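Nuclease-like protein (Chaetomium thermophilum, PDB 6GRB) is the eukaryotic junction-resolving enzyme GEN1, a metal-dependent nuclease that probably cuts four-way DNA junctions and 5' flaps, present here as its N-terminal part. Local coordinates at residues A[76-81]-A[105-110]; A[331-336]-A[388-393]; A[447-450]-A[455-458]. All coordinates share one frame; numbering follows the deposited sequence.

Interaction 1: A[76-81]-A[105-110]; sequences FVFDGP and RLIRLF
I107 directs its terminal methyl into the corner between F76 and F78, joining strand 73-78 to helix 104-109 in a β-α-β unit of the PIN-like nuclease domain: strand 113-116, which follows the helix, pairs parallel with strand 73-78. F76 and F78, two residues apart, both turn their side chains to the helix, whereas V77 lies against helix 121-130. With CG1 anti to the carbonyl carbon and CD1 trans about the next bond (chi2 173°), the long branch reaches out from the helix and presents I107 CD1 to the strand. The two aromatics receive it differently. I107 CD1 comes up to the edge of the F78 ring, close to its plane, with F78 CZ 3.7 Å away. The F76 side chain instead crosses I107 obliquely, and F76 CB is likewise 3.7 Å from I107 CD1. All three side chains are buried, and the contact is wholly apolar. Residues outside the pair complete the packing: F64 of helix 55-70 meets both F76 and I107, and K104 makes a cation-pi contact with F78. Nearer the base of the isoleucine, F76 CD2 lies 4.1 Å from I107 CG1 and 4.2 Å from the branch methyl I107 CG2.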
loop_
_atom_site.group_PDB
_atom_site.type_symbol
_atom_site.label_atom_id
_atom_site.label_comp_id
_atom_site.label_asym_id
_atom_site.label_seq_id
_atom_site.Cartn_x
_atom_site.Cartn_y
_atom_site.Cartn_z
ATOM N N PHE A 76 -4.097 2.677 -7.615
ATOM C CA PHE A 76 -5.180 2.065 -6.854
ATOM C C PHE A 76 -5.841 0.977 -7.692
ATOM O O PHE A 76 -6.345 1.266 -8.773
ATOM C CB PHE A 76 -6.210 3.120 -6.461
ATOM C CG PHE A 76 -5.687 4.138 -5.509
ATOM C CD1 PHE A 76 -5.844 3.968 -4.155
ATOM C CD2 PHE A 76 -5.058 5.282 -5.975
ATOM C CE1 PHE A 76 -5.368 4.915 -3.270
ATOM C CE2 PHE A 76 -4.596 6.228 -5.115
ATOM C CZ PHE A 76 -4.738 6.044 -3.760
ATOM N N VAL A 77 -5.875 -0.257 -7.193
ATOM C CA VAL A 77 -6.298 -1.395 -8.006
ATOM C C VAL A 77 -7.688 -1.865 -7.565
ATOM O O VAL A 77 -7.920 -2.124 -6.382
ATOM C CB VAL A 77 -5.265 -2.538 -7.946
ATOM C CG1 VAL A 77 -5.656 -3.692 -8.927
ATOM C CG2 VAL A 77 -3.851 -1.992 -8.225
ATOM N N PHE A 78 -8.595 -1.986 -8.524
ATOM C CA PHE A 78 -9.985 -2.379 -8.338
ATOM C C PHE A 78 -10.174 -3.804 -8.840
ATOM O O PHE A 78 -9.567 -4.203 -9.837
ATOM C CB PHE A 78 -10.943 -1.415 -9.091
ATOM C CG PHE A 78 -10.954 0.001 -8.535
ATOM C CD1 PHE A 78 -9.888 0.877 -8.790
ATOM C CD2 PHE A 78 -12.006 0.438 -7.742
ATOM C CE1 PHE A 78 -9.875 2.168 -8.263
ATOM C CE2 PHE A 78 -12.017 1.715 -7.204
ATOM C CZ PHE A 78 -10.948 2.599 -7.452
ATOM N N ASP A 79 -11.024 -4.560 -8.148
ATOM C CA ASP A 79 -11.270 -5.943 -8.522
ATOM C C ASP A 79 -12.015 -6.013 -9.848
ATOM O O ASP A 79 -12.731 -5.090 -10.236
ATOM C CB ASP A 79 -12.072 -6.662 -7.441
ATOM C CG ASP A 79 -11.211 -7.130 -6.295
ATOM O OD1 ASP A 79 -10.955 -6.310 -5.381
ATOM O OD2 ASP A 79 -10.787 -8.312 -6.282
ATOM N N GLY A 80 -11.810 -7.111 -10.557
ATOM C CA GLY A 80 -12.544 -7.391 -11.766
ATOM C C GLY A 80 -13.376 -8.651 -11.611
ATOM O O GLY A 80 -13.424 -9.270 -10.534
ATOM N N PRO A 81 -14.021 -9.080 -12.707
ATOM C CA PRO A 81 -15.078 -10.104 -12.587
ATOM C C PRO A 81 -14.621 -11.562 -12.633
ATOM O O PRO A 81 -15.448 -12.434 -12.332
ATOM C CB PRO A 81 -16.001 -9.791 -13.773
ATOM C CG PRO A 81 -15.103 -9.124 -14.777
ATOM C CD PRO A 81 -14.094 -8.339 -13.975
ATOM N N ARG A 105 -13.278 9.041 -9.445
ATOM C CA ARG A 105 -13.273 10.477 -9.694
ATOM C C ARG A 105 -12.296 11.188 -8.760
ATOM O O ARG A 105 -11.480 12.011 -9.200
ATOM C CB ARG A 105 -14.700 11.012 -9.535
ATOM C CG ARG A 105 -14.822 12.489 -9.727
ATOM C CD ARG A 105 -16.279 12.895 -9.907
ATOM N NE ARG A 105 -16.417 14.355 -9.964
ATOM C CZ ARG A 105 -17.171 15.084 -9.135
ATOM N NH1 ARG A 105 -17.889 14.495 -8.181
ATOM N NH2 ARG A 105 -17.206 16.410 -9.251
ATOM N N LEU A 106 -12.347 10.868 -7.464
ATOM C CA LEU A 106 -11.436 11.509 -6.518
ATOM C C LEU A 106 -9.983 11.126 -6.792
ATOM O O LEU A 106 -9.081 11.952 -6.607
ATOM C CB LEU A 106 -11.835 11.161 -5.076
ATOM C CG LEU A 106 -11.116 11.934 -3.959
ATOM C CD1 LEU A 106 -11.537 13.431 -3.882
ATOM C CD2 LEU A 106 -11.294 11.235 -2.616
ATOM N N ILE A 107 -9.747 9.879 -7.224
ATOM C CA ILE A 107 -8.415 9.456 -7.639
ATOM C C ILE A 107 -7.890 10.339 -8.766
ATOM O O ILE A 107 -6.745 10.808 -8.725
ATOM C CB ILE A 107 -8.426 7.973 -8.043
ATOM C CG1 ILE A 107 -8.657 7.103 -6.798
ATOM C CG2 ILE A 107 -7.115 7.617 -8.751
ATOM C CD1 ILE A 107 -8.857 5.620 -7.096
ATOM N N ARG A 108 -8.704 10.571 -9.789
ATOM C CA ARG A 108 -8.276 11.412 -10.909
ATOM C C ARG A 108 -7.994 12.837 -10.444
ATOM O O ARG A 108 -6.929 13.393 -10.731
ATOM C CB ARG A 108 -9.337 11.411 -12.020
ATOM N N LEU A 109 -8.932 13.426 -9.684
ATOM C CA LEU A 109 -8.785 14.792 -9.194
ATOM C C LEU A 109 -7.462 15.014 -8.471
ATOM O O LEU A 109 -6.899 16.110 -8.549
ATOM C CB LEU A 109 -9.958 15.144 -8.282
ATOM C CG LEU A 109 -11.275 15.397 -9.022
ATOM C CD1 LEU A 109 -12.404 15.685 -8.062
ATOM C CD2 LEU A 109 -11.083 16.546 -10.014
ATOM N N PHE A 110 -6.946 13.994 -7.778
ATOM C CA PHE A 110 -5.666 14.081 -7.095
ATOM C C PHE A 110 -4.503 13.757 -8.026
ATOM O O PHE A 110 -3.356 13.732 -7.576
ATOM C CB PHE A 110 -5.631 13.132 -5.879
ATOM C CG PHE A 110 -6.081 13.756 -4.582
ATOM C CD1 PHE A 110 -7.430 13.860 -4.278
ATOM C CD2 PHE A 110 -5.155 14.224 -3.659
ATOM C CE1 PHE A 110 -7.848 14.447 -3.092
ATOM C CE2 PHE A 110 -5.557 14.774 -2.459
ATOM C CZ PHE A 110 -6.907 14.888 -2.172
#

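Interaction 2: A[331-336]-A[388-393]; sequences PGLLVQ and ELVGLD
L389 and V390, at the end of helix 386-390, pack on L333 and L334 of the long helix 318-340, joining the GEN1 C-terminal domain, probably a chromodomain-like unit, as in human GEN1, to the helical part of the nuclease core. In sequence order, E388 comes first: its carboxylate makes a salt bridge with K363, within the C-terminal domain, and lies away from the helix interface. L389 follows and carries most of this segment's share of the contact. Its CG is anti to the backbone N (chi1 -172°), which sends the fork toward the long helix, where the two methyls part. L389 CD1 sits 3.7 Å from L334 CB, the two side chains crossing at about a right angle. The L389 and L333 side chains slide past each other in opposite directions, which brings L389 CD2 to 3.2 Å from L333 CB, shorter than normal methyl packing; since chi2 of L389 (147°) is also off a staggered position, the exact placing of this methyl is doubtful. V390 meets the far end of L333: L333 CD1 lies 3.8 Å from V390 CA and 4.1 Å from V390 CG2. V390 also touches I326 and A330 of helix 318-340 and I303 of helix 303-313. G391 then leaves the helical conformation with phi 97°, and L392 turns to I303 and R307. With L334 and V390 buried and every touching side chain aliphatic, the attachment rests on shape and exclusion of water, with the E388 carboxylate directed to K363 and not to the long helix.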
loop_
_atom_site.group_PDB
_atom_site.type_symbol
_atom_site.label_atom_id
_atom_site.label_comp_id
_atom_site.label_asym_id
_atom_site.label_seq_id
_atom_site.Cartn_x
_atom_site.Cartn_y
_atom_site.Cartn_z
ATOM N N PRO A 331 -0.194 21.755 2.520
ATOM C CA PRO A 331 1.073 21.030 2.717
ATOM C C PRO A 331 1.319 19.961 1.664
ATOM O O PRO A 331 2.474 19.743 1.260
ATOM C CB PRO A 331 0.923 20.424 4.122
ATOM C CG PRO A 331 -0.132 21.213 4.783
ATOM C CD PRO A 331 -1.078 21.633 3.696
ATOM N N GLY A 332 0.251 19.306 1.187
ATOM C CA GLY A 332 0.411 18.261 0.186
ATOM C C GLY A 332 0.912 18.783 -1.148
ATOM O O GLY A 332 1.844 18.225 -1.729
ATOM N N LEU A 333 0.275 19.838 -1.676
ATOM C CA LEU A 333 0.771 20.452 -2.909
ATOM C C LEU A 333 2.206 20.940 -2.767
ATOM O O LEU A 333 2.956 20.949 -3.752
ATOM C CB LEU A 333 -0.094 21.638 -3.320
ATOM C CG LEU A 333 -1.454 21.441 -3.959
ATOM C CD1 LEU A 333 -2.101 22.821 -4.093
ATOM C CD2 LEU A 333 -1.327 20.747 -5.297
ATOM N N LEU A 334 2.591 21.402 -1.575
ATOM C CA LEU A 334 3.983 21.793 -1.353
ATOM C C LEU A 334 4.920 20.637 -1.684
ATOM O O LEU A 334 5.917 20.817 -2.399
ATOM C CB LEU A 334 4.171 22.262 0.097
ATOM C CG LEU A 334 5.518 22.687 0.713
ATOM C CD1 LEU A 334 6.035 23.921 -0.026
ATOM C CD2 LEU A 334 5.464 22.973 2.211
ATOM N N VAL A 335 4.606 19.430 -1.189
ATOM C CA VAL A 335 5.471 18.277 -1.437
ATOM C C VAL A 335 5.402 17.861 -2.898
ATOM O O VAL A 335 6.436 17.690 -3.563
ATOM C CB VAL A 335 5.109 17.096 -0.523
ATOM C CG1 VAL A 335 5.721 15.825 -1.103
ATOM C CG2 VAL A 335 5.624 17.327 0.879
ATOM N N GLN A 336 4.182 17.706 -3.402
ATOM C CA GLN A 336 3.969 17.314 -4.790
ATOM C C GLN A 336 4.707 18.249 -5.743
ATOM O O GLN A 336 5.313 17.803 -6.717
ATOM C CB GLN A 336 2.475 17.300 -5.119
ATOM C CG GLN A 336 2.159 16.887 -6.547
ATOM C CD GLN A 336 1.541 18.010 -7.356
ATOM O OE1 GLN A 336 0.429 18.457 -7.071
ATOM N NE2 GLN A 336 2.260 18.475 -8.370
ATOM N N GLU A 388 -1.800 31.207 -1.263
ATOM C CA GLU A 388 -0.887 31.450 -2.376
ATOM C C GLU A 388 -0.477 30.141 -3.041
ATOM O O GLU A 388 -0.409 30.055 -4.273
ATOM C CB GLU A 388 0.332 32.241 -1.879
ATOM C CG GLU A 388 1.478 32.410 -2.870
ATOM C CD GLU A 388 2.548 33.397 -2.372
ATOM O OE1 GLU A 388 2.179 34.490 -1.886
ATOM O OE2 GLU A 388 3.756 33.085 -2.466
ATOM N N LEU A 389 -0.243 29.099 -2.242
ATOM C CA LEU A 389 0.204 27.820 -2.783
ATOM C C LEU A 389 -0.918 27.076 -3.510
ATOM O O LEU A 389 -0.656 26.361 -4.483
ATOM C CB LEU A 389 0.763 26.969 -1.642
ATOM C CG LEU A 389 1.470 25.650 -1.958
ATOM C CD1 LEU A 389 2.570 25.399 -0.958
ATOM C CD2 LEU A 389 0.457 24.506 -1.940
ATOM N N VAL A 390 -2.163 27.227 -3.053
ATOM C CA VAL A 390 -3.269 26.425 -3.573
ATOM C C VAL A 390 -3.854 27.046 -4.841
ATOM O O VAL A 390 -4.237 26.326 -5.770
ATOM C CB VAL A 390 -4.337 26.227 -2.474
ATOM C CG1 VAL A 390 -5.575 25.514 -3.018
ATOM C CG2 VAL A 390 -3.758 25.425 -1.319
ATOM N N GLY A 391 -3.931 28.377 -4.915
ATOM C CA GLY A 391 -4.393 29.035 -6.115
ATOM C C GLY A 391 -5.853 29.432 -6.108
ATOM O O GLY A 391 -6.278 30.177 -7.004
ATOM N N LEU A 392 -6.628 28.984 -5.130
ATOM C CA LEU A 392 -8.001 29.449 -5.010
ATOM C C LEU A 392 -8.063 30.727 -4.186
ATOM O O LEU A 392 -7.179 31.029 -3.384
ATOM C CB LEU A 392 -8.899 28.372 -4.391
ATOM C CG LEU A 392 -9.171 27.300 -5.434
ATOM C CD1 LEU A 392 -10.052 26.194 -4.914
ATOM C CD2 LEU A 392 -9.781 27.957 -6.671
ATOM N N ASP A 393 -9.139 31.479 -4.402
ATOM C CA ASP A 393 -9.359 32.771 -3.778
ATOM C C ASP A 393 -10.633 32.709 -2.936
ATOM O O ASP A 393 -11.722 32.466 -3.491
ATOM C CB ASP A 393 -9.460 33.835 -4.872
ATOM C CG ASP A 393 -9.482 35.244 -4.328
ATOM O OD1 ASP A 393 -8.947 35.490 -3.216
ATOM O OD2 ASP A 393 -10.039 36.112 -5.031
#

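Interaction 3: A[447-450]-A[455-458]; sequences ILKL and TVED
The carbonyl oxygen L448 O is the polar atom that V456 approaches, with V456 CG2 3.6 Å away; this is a van der Waals contact, since a methyl offers no hydrogen-bond donor. The pair joins helices 445-451 and 453-464, consecutive helices at the C-terminal end of the GEN1 C-terminal domain, and the backbones come nearest at K449 and V456, whose CA atoms are 6.4 Å apart. V456 does the wedging, its two methyls taking different neighbours. V456 CG2, anti to the carbonyl carbon, meets L448 both at its oxygen and at its side chain, with L448 CB 3.9 Å away. V456 CG1, anti to the backbone N (chi1 -174°), faces the base of the lysine chain, 4.2 Å from K449 CG. K449 crosses the valine at about a right angle and runs on fully extended, so that its ammonium end is carried away from the valine; its ion pair with E445 is long and weak. The pair packs on the domain's antiparallel sheet: L380 of strand 377-384 touches both L448 and V456, and I365 of strand 364-371 also touches V456. T455, one residue before the valine, is held by a hydrogen bond from its OG1 to E358. L448 and V456 are buried while K449 is exposed, which implies that the helix-to-helix turn is held by apolar packing on the sheet side, with the lysine lending only its methylene base and keeping its charge outward.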
loop_
_atom_site.group_PDB
_atom_site.type_symbol
_atom_site.label_atom_id
_atom_site.label_comp_id
_atom_site.label_asym_id
_atom_site.label_seq_id
_atom_site.Cartn_x
_atom_site.Cartn_y
_atom_site.Cartn_z
ATOM N N ILE A 447 13.240 15.796 0.460
ATOM C CA ILE A 447 12.310 16.372 -0.510
ATOM C C ILE A 447 12.606 17.859 -0.708
ATOM O O ILE A 447 12.484 18.386 -1.818
ATOM C CB ILE A 447 10.846 16.107 -0.090
ATOM C CG1 ILE A 447 10.483 14.651 -0.346
ATOM C CG2 ILE A 447 9.878 17.013 -0.848
ATOM C CD1 ILE A 447 9.030 14.351 -0.198
ATOM N N LEU A 448 13.063 18.543 0.332
ATOM C CA LEU A 448 13.355 19.968 0.209
ATOM C C LEU A 448 14.677 20.234 -0.512
ATOM O O LEU A 448 14.840 21.290 -1.133
ATOM C CB LEU A 448 13.367 20.620 1.594
ATOM C CG LEU A 448 12.102 20.623 2.451
ATOM C CD1 LEU A 448 12.356 21.441 3.701
ATOM C CD2 LEU A 448 10.920 21.167 1.689
ATOM N N LYS A 449 15.637 19.312 -0.433
ATOM C CA LYS A 449 16.866 19.525 -1.180
ATOM C C LYS A 449 16.628 19.434 -2.680
ATOM O O LYS A 449 17.373 20.051 -3.449
ATOM C CB LYS A 449 17.931 18.532 -0.726
ATOM C CG LYS A 449 18.397 18.762 0.709
ATOM C CD LYS A 449 19.433 17.744 1.127
ATOM C CE LYS A 449 19.915 17.985 2.542
ATOM N NZ LYS A 449 20.928 16.987 3.016
ATOM N N LEU A 450 15.572 18.724 -3.099
ATOM C CA LEU A 450 15.254 18.555 -4.512
ATOM C C LEU A 450 14.495 19.757 -5.065
ATOM O O LEU A 450 14.785 20.241 -6.169
ATOM C CB LEU A 450 14.428 17.274 -4.705
ATOM C CG LEU A 450 15.091 15.958 -4.269
ATOM C CD1 LEU A 450 14.169 14.770 -4.554
ATOM C CD2 LEU A 450 16.480 15.783 -4.912
ATOM N N THR A 455 17.359 27.325 -0.726
ATOM C CA THR A 455 16.807 27.690 0.578
ATOM C C THR A 455 17.375 26.806 1.688
ATOM O O THR A 455 17.623 27.280 2.802
ATOM C CB THR A 455 15.286 27.587 0.541
ATOM O OG1 THR A 455 14.788 28.299 -0.599
ATOM C CG2 THR A 455 14.694 28.183 1.795
ATOM N N VAL A 456 17.587 25.515 1.402
ATOM C CA VAL A 456 18.156 24.621 2.406
ATOM C C VAL A 456 19.632 24.949 2.651
ATOM O O VAL A 456 20.125 24.786 3.776
ATOM C CB VAL A 456 17.944 23.145 1.998
ATOM C CG1 VAL A 456 18.407 22.207 3.093
ATOM C CG2 VAL A 456 16.482 22.882 1.688
ATOM N N GLU A 457 20.365 25.426 1.631
ATOM C CA GLU A 457 21.744 25.859 1.867
ATOM C C GLU A 457 21.777 27.037 2.824
ATOM O O GLU A 457 22.509 27.020 3.823
ATOM C CB GLU A 457 22.453 26.243 0.558
ATOM C CG GLU A 457 22.193 25.316 -0.612
ATOM C CD GLU A 457 23.449 24.977 -1.395
ATOM O OE1 GLU A 457 24.188 25.914 -1.784
ATOM O OE2 GLU A 457 23.692 23.759 -1.619
ATOM N N ASP A 458 20.994 28.080 2.523
ATOM C CA ASP A 458 21.032 29.300 3.329
ATOM C C ASP A 458 20.663 29.007 4.774
ATOM O O ASP A 458 21.284 29.545 5.697
ATOM C CB ASP A 458 20.098 30.363 2.744
ATOM C CG ASP A 458 20.477 30.755 1.323
ATOM O OD1 ASP A 458 21.679 30.954 1.050
ATOM O OD2 ASP A 458 19.559 30.857 0.479
#

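Overall arrangement
From the N terminus the three contacts follow in series; none encloses or crosses another. Interaction 1 closes a 23-residue connection, largely unmodelled, within the nuclease domain between strand 73-78 and helix 104-109. Interaction 2 spans 51 residues, taking in strands 364-371 and 377-384, and ties the C-terminal domain back to helix 318-340. Interaction 3 closes the four-residue link, mostly helical, between helices 445-451 and 453-464. Interactions 2 and 3 meet directly, V335 CG1 lying 3.7 Å from I447 CD1, so helix 318-340 serves both. Interaction 1 touches neither: its nearest atoms are about 6 Å from interaction 2 and about 14 Å from interaction 3.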